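Local coordinates for protein putative thiol-disulfide oxidoreductase (Bacteroides vulgatus, PDB 4GRF) that probably works as a thiol-disulfide oxidoreductase of the TlpA-like family, exchanging disulfides through the thioredoxin-type domain that makes up this chain, at residues Y31-F36 and K61-Y66; C41-K46 and G109-I114; G67-R72 and Q90-K95. All coordinates share one frame; numbering follows the deposited sequence.

Interaction 1. Residues Y31-F36 and K61-Y66; sequences YVLVDF and KGFTIY. With SO4 (sulfate ion), chain E.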
loop_
_atom_site.group_PDB
_atom_site.type_symbol
_atom_site.label_atom_id
_atom_site.label_comp_id
_atom_site.label_asym_id
_atom_site.label_seq_id
_atom_site.Cartn_x
_atom_site.Cartn_y
_atom_site.Cartn_z
ATOM N N TYR A 31 3.202 1.267 -11.787
ATOM C CA TYR A 31 2.006 0.799 -11.120
ATOM C C TYR A 31 2.386 0.584 -9.659
ATOM O O TYR A 31 3.453 0.062 -9.364
ATOM C CB TYR A 31 1.506 -0.503 -11.741
ATOM C CG TYR A 31 0.740 -0.277 -13.008
ATOM C CD1 TYR A 31 -0.603 0.055 -12.980
ATOM C CD2 TYR A 31 1.349 -0.445 -14.241
ATOM C CE1 TYR A 31 -1.322 0.251 -14.151
ATOM C CE2 TYR A 31 0.644 -0.243 -15.410
ATOM C CZ TYR A 31 -0.680 0.115 -15.365
ATOM O OH TYR A 31 -1.366 0.318 -16.544
ATOM N N VAL A 32 1.499 1.003 -8.759
ATOM C CA VAL A 32 1.746 0.880 -7.339
ATOM C C VAL A 32 0.522 0.281 -6.677
ATOM O O VAL A 32 -0.564 0.827 -6.787
ATOM C CB VAL A 32 1.967 2.268 -6.696
ATOM C CG1 VAL A 32 2.463 2.093 -5.260
ATOM C CG2 VAL A 32 2.948 3.100 -7.501
ATOM N N LEU A 33 0.709 -0.827 -5.974
ATOM C CA LEU A 33 -0.301 -1.317 -5.082
ATOM C C LEU A 33 -0.102 -0.552 -3.791
ATOM O O LEU A 33 1.002 -0.539 -3.232
ATOM C CB LEU A 33 -0.093 -2.808 -4.829
ATOM C CG LEU A 33 -1.264 -3.749 -4.556
ATOM C CD1 LEU A 33 -2.352 -3.704 -5.628
ATOM C CD2 LEU A 33 -0.699 -5.160 -4.488
ATOM N N VAL A 34 -1.148 0.124 -3.346
ATOM C CA VAL A 34 -1.112 0.827 -2.079
ATOM C C VAL A 34 -1.901 0.002 -1.049
ATOM O O VAL A 34 -3.081 -0.316 -1.264
ATOM C CB VAL A 34 -1.686 2.234 -2.220
ATOM C CG1 VAL A 34 -1.565 2.992 -0.908
ATOM C CG2 VAL A 34 -0.960 2.981 -3.322
ATOM N N ASP A 35 -1.202 -0.399 0.002
ATOM C CA ASP A 35 -1.743 -1.252 1.052
ATOM C C ASP A 35 -1.837 -0.469 2.345
ATOM O O ASP A 35 -0.815 -0.208 2.977
ATOM C CB ASP A 35 -0.796 -2.433 1.232
ATOM C CG ASP A 35 -1.206 -3.353 2.330
ATOM O OD1 ASP A 35 -2.392 -3.321 2.702
ATOM O OD2 ASP A 35 -0.319 -4.099 2.825
ATOM N N PHE A 36 -3.045 -0.047 2.705
ATOM C CA PHE A 36 -3.292 0.612 3.977
ATOM C C PHE A 36 -3.577 -0.450 5.044
ATOM O O PHE A 36 -4.462 -1.301 4.890
ATOM C CB PHE A 36 -4.497 1.547 3.905
ATOM C CG PHE A 36 -4.371 2.691 2.915
ATOM C CD1 PHE A 36 -4.723 2.521 1.592
ATOM C CD2 PHE A 36 -3.959 3.945 3.328
ATOM C CE1 PHE A 36 -4.639 3.585 0.692
ATOM C CE2 PHE A 36 -3.885 5.002 2.438
ATOM C CZ PHE A 36 -4.209 4.812 1.125
ATOM N N LYS A 61 9.251 -4.880 -13.628
ATOM C CA LYS A 61 8.504 -4.465 -14.816
ATOM C C LYS A 61 7.694 -3.175 -14.687
ATOM O O LYS A 61 6.764 -2.959 -15.463
ATOM C CB LYS A 61 7.570 -5.584 -15.247
ATOM C CG LYS A 61 8.230 -6.940 -15.389
ATOM C CD LYS A 61 7.179 -7.990 -15.693
ATOM C CE LYS A 61 7.797 -9.324 -16.077
ATOM N NZ LYS A 61 6.811 -10.161 -16.807
ATOM N N GLY A 62 8.058 -2.318 -13.741
ATOM C CA GLY A 62 7.376 -1.042 -13.572
ATOM C C GLY A 62 6.253 -1.153 -12.551
ATOM O O GLY A 62 5.148 -0.645 -12.772
ATOM N N PHE A 63 6.544 -1.869 -11.467
ATOM C CA PHE A 63 5.577 -2.109 -10.400
ATOM C C PHE A 63 6.251 -2.077 -9.042
ATOM O O PHE A 63 7.359 -2.586 -8.860
ATOM C CB PHE A 63 4.934 -3.472 -10.572
ATOM C CG PHE A 63 4.037 -3.876 -9.425
ATOM C CD1 PHE A 63 2.793 -3.321 -9.290
ATOM C CD2 PHE A 63 4.459 -4.807 -8.473
ATOM C CE1 PHE A 63 1.969 -3.690 -8.254
ATOM C CE2 PHE A 63 3.648 -5.172 -7.428
ATOM C CZ PHE A 63 2.395 -4.619 -7.306
ATOM N N THR A 64 5.560 -1.507 -8.062
ATOM C CA THR A 64 5.991 -1.670 -6.684
ATOM C C THR A 64 4.791 -1.712 -5.714
ATOM O O THR A 64 3.637 -1.550 -6.108
ATOM C CB THR A 64 7.021 -0.602 -6.262
ATOM O OG1 THR A 64 7.632 -0.985 -5.025
ATOM C CG2 THR A 64 6.391 0.780 -6.141
ATOM N N ILE A 65 5.092 -1.989 -4.451
ATOM C CA ILE A 65 4.091 -1.914 -3.395
ATOM C C ILE A 65 4.513 -0.834 -2.426
ATOM O O ILE A 65 5.691 -0.735 -2.018
ATOM C CB ILE A 65 3.915 -3.264 -2.658
ATOM C CG1 ILE A 65 3.543 -4.385 -3.663
ATOM C CG2 ILE A 65 2.887 -3.128 -1.535
ATOM C CD1 ILE A 65 3.414 -5.777 -3.058
ATOM N N TYR A 66 3.533 -0.006 -2.065
ATOM C CA TYR A 66 3.695 1.078 -1.111
ATOM C C TYR A 66 2.769 0.787 0.075
ATOM O O TYR A 66 1.534 0.883 -0.015
ATOM C CB TYR A 66 3.338 2.400 -1.790
ATOM C CG TYR A 66 3.482 3.686 -0.978
ATOM C CD1 TYR A 66 4.699 4.084 -0.446
ATOM C CD2 TYR A 66 2.404 4.547 -0.840
ATOM C CE1 TYR A 66 4.825 5.279 0.244
ATOM C CE2 TYR A 66 2.512 5.733 -0.151
ATOM C CZ TYR A 66 3.721 6.108 0.382
ATOM O OH TYR A 66 3.815 7.299 1.062
HETATM S S SO4 E . 11.219 -0.609 -5.338
HETATM O O1 SO4 E . 11.946 -0.563 -6.628
HETATM O O2 SO4 E . 10.120 -1.608 -5.443
HETATM O O3 SO4 E . 12.146 -1.006 -4.251
HETATM O O4 SO4 E . 10.692 0.748 -5.038
#
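With CG trans to its backbone N (chi1 173°), F63 swings its ring alongside strand 31-36, so that CD1 comes 4.0 Å from Y31 CB, which lies in the ring plane at its edge. Further round the same ring, CZ meets L33 CB at 4.0 Å. On the face of the sheet that carries V32 and V34, V32 CG1 lies anti to the backbone N and against Y66 CB, 3.6 Å away. The two strands run parallel, their axes 4.6 Å apart at an angle of 19°, and five backbone hydrogen bonds join them from Y31 N to G62 O at one end to D35 N to Y66 O at the other. The bond from Y66 N to L33 O is the shortest, 2.8 Å, and nearly linear at 175°. Helices 48-58 and 129-140 cover the face of L33 and F63, while the Y66 hydroxyl is hydrogen-bonded to V22 O. T64 OG1 donates to sulfate O2 at 2.6 Å, an ion probably left from crystallisation. This is sheet-interior chemistry: alternate backbone groups of 31-36 pair with 61-66, V32 and V34 turn to strand 112-116, and apolar groups pack on both faces, T64 OG1 excepted.

Interaction 2. Residues C41-K46 and G109-I114; sequences CSWCRK and GFPHII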
loop_
_atom_site.group_PDB
_atom_site.type_symbol
_atom_site.label_atom_id
_atom_site.label_comp_id
_atom_site.label_asym_id
_atom_site.label_seq_id
_atom_site.Cartn_x
_atom_site.Cartn_y
_atom_site.Cartn_z
ATOM N N CYS A 41 -4.316 -5.536 12.418
ATOM C CA CYS A 41 -5.291 -5.950 11.414
ATOM C C CYS A 41 -4.908 -7.328 10.878
ATOM O O CYS A 41 -4.012 -7.459 10.017
ATOM C CB CYS A 41 -5.311 -4.914 10.291
ATOM S SG CYS A 41 -6.292 -5.393 8.866
ATOM N N SER A 42 -5.569 -8.370 11.384
ATOM C CA SER A 42 -5.212 -9.756 11.057
ATOM C C SER A 42 -5.286 -10.035 9.564
ATOM O O SER A 42 -4.382 -10.594 8.966
ATOM C CB SER A 42 -6.156 -10.724 11.764
ATOM O OG SER A 42 -5.758 -10.933 13.096
ATOM N N TRP A 43 -6.395 -9.649 8.968
ATOM C CA TRP A 43 -6.600 -9.911 7.567
ATOM C C TRP A 43 -5.563 -9.190 6.713
ATOM O O TRP A 43 -5.131 -9.709 5.687
ATOM C CB TRP A 43 -7.998 -9.459 7.150
ATOM C CG TRP A 43 -8.467 -10.375 6.202
ATOM C CD1 TRP A 43 -8.427 -10.262 4.842
ATOM C CD2 TRP A 43 -8.944 -11.682 6.494
ATOM N NE1 TRP A 43 -8.912 -11.416 4.269
ATOM C CE2 TRP A 43 -9.233 -12.304 5.266
ATOM C CE3 TRP A 43 -9.186 -12.379 7.683
ATOM C CZ2 TRP A 43 -9.752 -13.594 5.191
ATOM C CZ3 TRP A 43 -9.696 -13.653 7.607
ATOM C CH2 TRP A 43 -9.973 -14.251 6.369
ATOM N N CYS A 44 -5.168 -7.996 7.132
ATOM C CA CYS A 44 -4.075 -7.270 6.439
ATOM C C CYS A 44 -2.800 -8.119 6.413
ATOM O O CYS A 44 -2.145 -8.272 5.377
ATOM C CB CYS A 44 -3.770 -5.930 7.148
ATOM S SG CYS A 44 -5.139 -4.733 7.271
ATOM N N ARG A 45 -2.462 -8.701 7.555
ATOM C CA ARG A 45 -1.237 -9.447 7.694
ATOM C C ARG A 45 -1.331 -10.703 6.840
ATOM O O ARG A 45 -0.341 -11.147 6.248
ATOM C CB ARG A 45 -1.021 -9.857 9.153
ATOM C CG ARG A 45 -1.245 -8.748 10.177
ATOM C CD ARG A 45 -0.056 -7.803 10.326
ATOM N NE ARG A 45 1.184 -8.521 10.647
ATOM C CZ ARG A 45 1.649 -8.747 11.876
ATOM N NH1 ARG A 45 1.030 -8.290 12.940
ATOM N NH2 ARG A 45 2.757 -9.434 12.034
ATOM N N LYS A 46 -2.523 -11.296 6.791
ATOM C CA LYS A 46 -2.717 -12.528 6.023
ATOM C C LYS A 46 -2.601 -12.334 4.519
ATOM O O LYS A 46 -2.482 -13.306 3.775
ATOM C CB LYS A 46 -4.054 -13.183 6.352
ATOM C CG LYS A 46 -4.086 -13.817 7.732
ATOM C CD LYS A 46 -5.479 -14.300 8.102
ATOM C CE LYS A 46 -5.810 -15.579 7.353
ATOM N NZ LYS A 46 -7.020 -16.258 7.890
ATOM N N GLY A 109 -12.801 0.661 6.157
ATOM C CA GLY A 109 -12.370 -0.616 6.734
ATOM C C GLY A 109 -11.033 -1.066 6.190
ATOM O O GLY A 109 -10.574 -0.565 5.167
ATOM N N PHE A 110 -10.415 -2.014 6.889
ATOM C CA PHE A 110 -9.103 -2.564 6.515
ATOM C C PHE A 110 -9.198 -4.073 6.382
ATOM O O PHE A 110 -10.016 -4.700 7.047
ATOM C CB PHE A 110 -8.064 -2.241 7.581
ATOM C CG PHE A 110 -7.848 -0.782 7.795
ATOM C CD1 PHE A 110 -8.763 -0.039 8.519
ATOM C CD2 PHE A 110 -6.726 -0.144 7.290
ATOM C CE1 PHE A 110 -8.571 1.320 8.725
ATOM C CE2 PHE A 110 -6.524 1.208 7.503
ATOM C CZ PHE A 110 -7.449 1.942 8.222
ATOM N N PRO A 111 -8.366 -4.674 5.515
ATOM C CA PRO A 111 -7.379 -4.046 4.664
ATOM C C PRO A 111 -8.036 -3.156 3.597
ATOM O O PRO A 111 -9.193 -3.354 3.251
ATOM C CB PRO A 111 -6.695 -5.247 3.987
ATOM C CG PRO A 111 -7.735 -6.304 3.954
ATOM C CD PRO A 111 -8.538 -6.107 5.205
ATOM N N HIS A 112 -7.276 -2.177 3.129
ATOM C CA HIS A 112 -7.663 -1.354 2.015
ATOM C C HIS A 112 -6.505 -1.394 1.014
ATOM O O HIS A 112 -5.423 -0.815 1.255
ATOM C CB HIS A 112 -7.941 0.069 2.438
ATOM C CG HIS A 112 -8.590 0.871 1.376
ATOM N ND1 HIS A 112 -9.889 0.645 0.977
ATOM C CD2 HIS A 112 -8.132 1.888 0.615
ATOM C CE1 HIS A 112 -10.198 1.488 0.011
ATOM N NE2 HIS A 112 -9.153 2.258 -0.222
ATOM N N ILE A 113 -6.715 -2.146 -0.064
ATOM C CA ILE A 113 -5.652 -2.347 -1.045
ATOM C C ILE A 113 -6.144 -1.947 -2.435
ATOM O O ILE A 113 -7.124 -2.502 -2.951
ATOM C CB ILE A 113 -5.187 -3.807 -1.073
ATOM C CG1 ILE A 113 -4.829 -4.275 0.334
ATOM C CG2 ILE A 113 -4.000 -3.953 -2.011
ATOM C CD1 ILE A 113 -4.411 -5.734 0.411
ATOM N N ILE A 114 -5.458 -0.980 -3.023
ATOM C CA ILE A 114 -5.837 -0.419 -4.305
ATOM C C ILE A 114 -4.642 -0.447 -5.263
ATOM O O ILE A 114 -3.510 -0.577 -4.834
ATOM C CB ILE A 114 -6.338 1.027 -4.175
ATOM C CG1 ILE A 114 -5.243 1.934 -3.586
ATOM C CG2 ILE A 114 -7.585 1.074 -3.292
ATOM C CD1 ILE A 114 -5.612 3.397 -3.551
#
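The sulfurs of C41 and C44 lie against F110 and P111, the pairing of a CxxC disulfide with a cis-proline loop that marks the thioredoxin fold. The peptide bond before P111 is cis. In the first shell, C44 SG reaches P111 CA at 3.5 Å and also touches CB of the proline ring. C41 SG approaches the other end of the dipeptide, 3.8 Å from F110 CB, and C44 SG lies at a similar distance from that same methylene. W43 adds a third contact: its CB packs 3.9 Å from P111 CD, while P111 CG sits at the edge of the indole, near its plane. No hydrogen bond crosses between the segments, so the contact consists of sulfur, methylene and ring-carbon packing.

The next shell explains how the sulfurs come to this place. C41 occupies the N-cap position of helix 42-46 and has SG trans to its backbone N (chi1 172°), whereas C44, within the first turn, has SG opposite its carbonyl carbon (chi1 -59°); the two torsions bring the sulfurs together. R45 N closes the turn on C41 O. Farther out, the R45 guanidinium makes salt bridges with D84 and E83 and donates to A39 O, tying this short helix to helix 74-84 and to the loop before the cysteines. On the other side, the F110 ring meets F38 edge-to-face, and H112 enters the central sheet through backbone bonds with F36. The covalent glutathione site at C106 is separate, its side chain about 11 Å from that of F110. The cysteines are in the oxidised state, with C41 SG and C44 SG joined at 2.1 Å.

Interaction 3. Residues G67-R72 and Q90-K95; sequences GVSTDR and QVLLQK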
loop_
_atom_site.group_PDB
_atom_site.type_symbol
_atom_site.label_atom_id
_atom_site.label_comp_id
_atom_site.label_asym_id
_atom_site.label_seq_id
_atom_site.Cartn_x
_atom_site.Cartn_y
_atom_site.Cartn_z
ATOM N N GLY A 67 3.364 0.355 1.183
ATOM C CA GLY A 67 2.584 0.053 2.369
ATOM C C GLY A 67 2.485 1.264 3.273
ATOM O O GLY A 67 3.492 1.950 3.531
ATOM N N VAL A 68 1.261 1.532 3.733
ATOM C CA VAL A 68 0.943 2.718 4.506
ATOM C C VAL A 68 0.285 2.318 5.803
ATOM O O VAL A 68 -0.848 1.842 5.799
ATOM C CB VAL A 68 0.014 3.656 3.715
ATOM C CG1 VAL A 68 -0.277 4.918 4.511
ATOM C CG2 VAL A 68 0.618 3.981 2.365
ATOM N N SER A 69 1.017 2.459 6.916
ATOM C CA SER A 69 0.476 2.070 8.224
ATOM C C SER A 69 -0.031 3.235 9.032
ATOM O O SER A 69 0.551 4.326 9.025
ATOM C CB SER A 69 1.516 1.315 9.057
ATOM O OG SER A 69 1.042 1.061 10.373
ATOM N N THR A 70 -1.119 2.963 9.742
ATOM C CA THR A 70 -1.720 3.885 10.679
ATOM C C THR A 70 -1.380 3.521 12.133
ATOM O O THR A 70 -1.985 4.030 13.061
ATOM C CB THR A 70 -3.248 3.881 10.537
ATOM O OG1 THR A 70 -3.759 2.582 10.829
ATOM C CG2 THR A 70 -3.677 4.287 9.140
ATOM N N ASP A 71 -0.403 2.666 12.330
ATOM C CA ASP A 71 -0.035 2.236 13.682
ATOM C C ASP A 71 0.270 3.418 14.612
ATOM O O ASP A 71 1.030 4.322 14.260
ATOM C CB ASP A 71 1.190 1.325 13.621
ATOM C CG ASP A 71 0.813 -0.128 13.459
ATOM O OD1 ASP A 71 0.221 -0.676 14.405
ATOM O OD2 ASP A 71 1.127 -0.702 12.404
ATOM N N ARG A 72 -0.322 3.392 15.814
ATOM C CA ARG A 72 -0.063 4.420 16.811
ATOM C C ARG A 72 1.341 4.254 17.386
ATOM O O ARG A 72 1.987 5.231 17.763
ATOM C CB ARG A 72 -1.102 4.358 17.941
ATOM C CG ARG A 72 -2.534 4.648 17.496
ATOM C CD ARG A 72 -3.315 5.429 18.551
ATOM N NE ARG A 72 -2.676 5.405 19.867
ATOM C CZ ARG A 72 -2.103 6.460 20.442
ATOM N NH1 ARG A 72 -2.093 7.636 19.825
ATOM N NH2 ARG A 72 -1.542 6.347 21.639
ATOM N N GLN A 90 7.711 0.498 2.776
ATOM C CA GLN A 90 6.818 0.614 3.922
ATOM C C GLN A 90 6.969 1.965 4.600
ATOM O O GLN A 90 8.081 2.324 5.038
ATOM C CB GLN A 90 7.167 -0.472 4.950
ATOM C CG GLN A 90 6.926 -1.904 4.496
ATOM C CD GLN A 90 5.473 -2.325 4.624
ATOM O OE1 GLN A 90 4.560 -1.496 4.611
ATOM N NE2 GLN A 90 5.246 -3.633 4.722
ATOM N N VAL A 91 5.867 2.701 4.736
ATOM C CA VAL A 91 5.894 3.943 5.491
ATOM C C VAL A 91 4.899 3.928 6.637
ATOM O O VAL A 91 3.884 3.237 6.596
ATOM C CB VAL A 91 5.633 5.198 4.636
ATOM C CG1 VAL A 91 6.689 5.324 3.553
ATOM C CG2 VAL A 91 4.210 5.207 4.068
ATOM N N LEU A 92 5.224 4.715 7.658
ATOM C CA LEU A 92 4.341 4.961 8.785
ATOM C C LEU A 92 3.881 6.405 8.754
ATOM O O LEU A 92 4.710 7.332 8.701
ATOM C CB LEU A 92 5.101 4.692 10.084
ATOM C CG LEU A 92 4.323 4.870 11.381
ATOM C CD1 LEU A 92 3.154 3.903 11.448
ATOM C CD2 LEU A 92 5.249 4.676 12.572
ATOM N N LEU A 93 2.571 6.595 8.801
ATOM C CA LEU A 93 1.981 7.938 8.820
ATOM C C LEU A 93 2.297 8.613 10.155
ATOM O O LEU A 93 2.274 7.980 11.222
ATOM C CB LEU A 93 0.484 7.889 8.609
ATOM C CG LEU A 93 0.024 7.385 7.240
ATOM C CD1 LEU A 93 -1.496 7.327 7.168
ATOM C CD2 LEU A 93 0.604 8.243 6.130
ATOM N N GLN A 94 2.621 9.886 10.091
ATOM C CA GLN A 94 2.743 10.646 11.334
ATOM C C GLN A 94 1.338 10.848 11.885
ATOM O O GLN A 94 0.365 10.953 11.130
ATOM C CB GLN A 94 3.483 11.945 11.081
ATOM C CG GLN A 94 4.777 11.698 10.323
ATOM C CD GLN A 94 5.846 12.729 10.607
ATOM O OE1 GLN A 94 6.480 13.242 9.691
ATOM N NE2 GLN A 94 6.054 13.034 11.880
ATOM N N LYS A 95 1.237 10.861 13.215
ATOM C CA LYS A 95 -0.037 10.974 13.921
ATOM C C LYS A 95 -0.949 12.037 13.315
ATOM O O LYS A 95 -2.130 11.790 13.094
ATOM C CB LYS A 95 0.246 11.313 15.392
ATOM C CG LYS A 95 -0.970 11.527 16.277
ATOM C CD LYS A 95 -0.516 11.838 17.701
ATOM C CE LYS A 95 -1.477 12.767 18.423
ATOM N NZ LYS A 95 -2.798 12.124 18.656
HETATM O O HOH W 1 0.291 6.229 12.528
#
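L93 packs over the end of strand 67-69, and its side chain can be followed outward. CB lies 3.6 Å from S69 O, the carbonyl that also accepts the hydrogen bond from L93 N. CG stays over that oxygen and comes 3.7 Å from V68 CG1. Both methyls, CD1 and CD2, then face the same V68 CG1, each at 3.8 Å; V98 and V101 of helix 95-104 touch this leucine as well.

Three backbone bonds hold the parallel strands, of which V91 N to G67 O is almost straight at 177°. On the face with S69, L92 CD1 reaches D71 O at 3.5 Å and brushes S69 OG. With OG trans to its backbone N (chi1 174°), S69 accepts from D71 N in an ST turn and donates to D71 OD2 at 2.7 Å, a carboxylate oxygen that also takes the A39 backbone N-H. An alanine at S69 would lose both bonds, and the D71 carboxylate is likely to be held less firmly at the turn. A water donates to D71 O and to L93 O, bridging the two segments past the last strand bond. Strands 63-69 and 89-92, joined through helix 74-84, form the beta-alpha-beta unit at one side of the thioredoxin-fold sheet.

How the interactions relate
Interactions 1 and 3 share strand 63-69 and parallel strand pairing with apolar packing, to which interaction 3 adds a serine-aspartate turn and a bridging water; interaction 2 has no hydrogen bond between its segments and rests on contacts of the disulfide and W43 with F110 and P111. Interaction 1 sits deepest, its centre about 7 Å from that of the chain, against about 10 Å for the others. All three are largely buried, with some partly exposed residues, and W43 is exposed. Strand 31-37 links them: V34 N and F36 N pair with I114 O and H112 O of interaction 2, while D35 O takes V68 N of interaction 3. The disulfide of interaction 2 is probably redox-active.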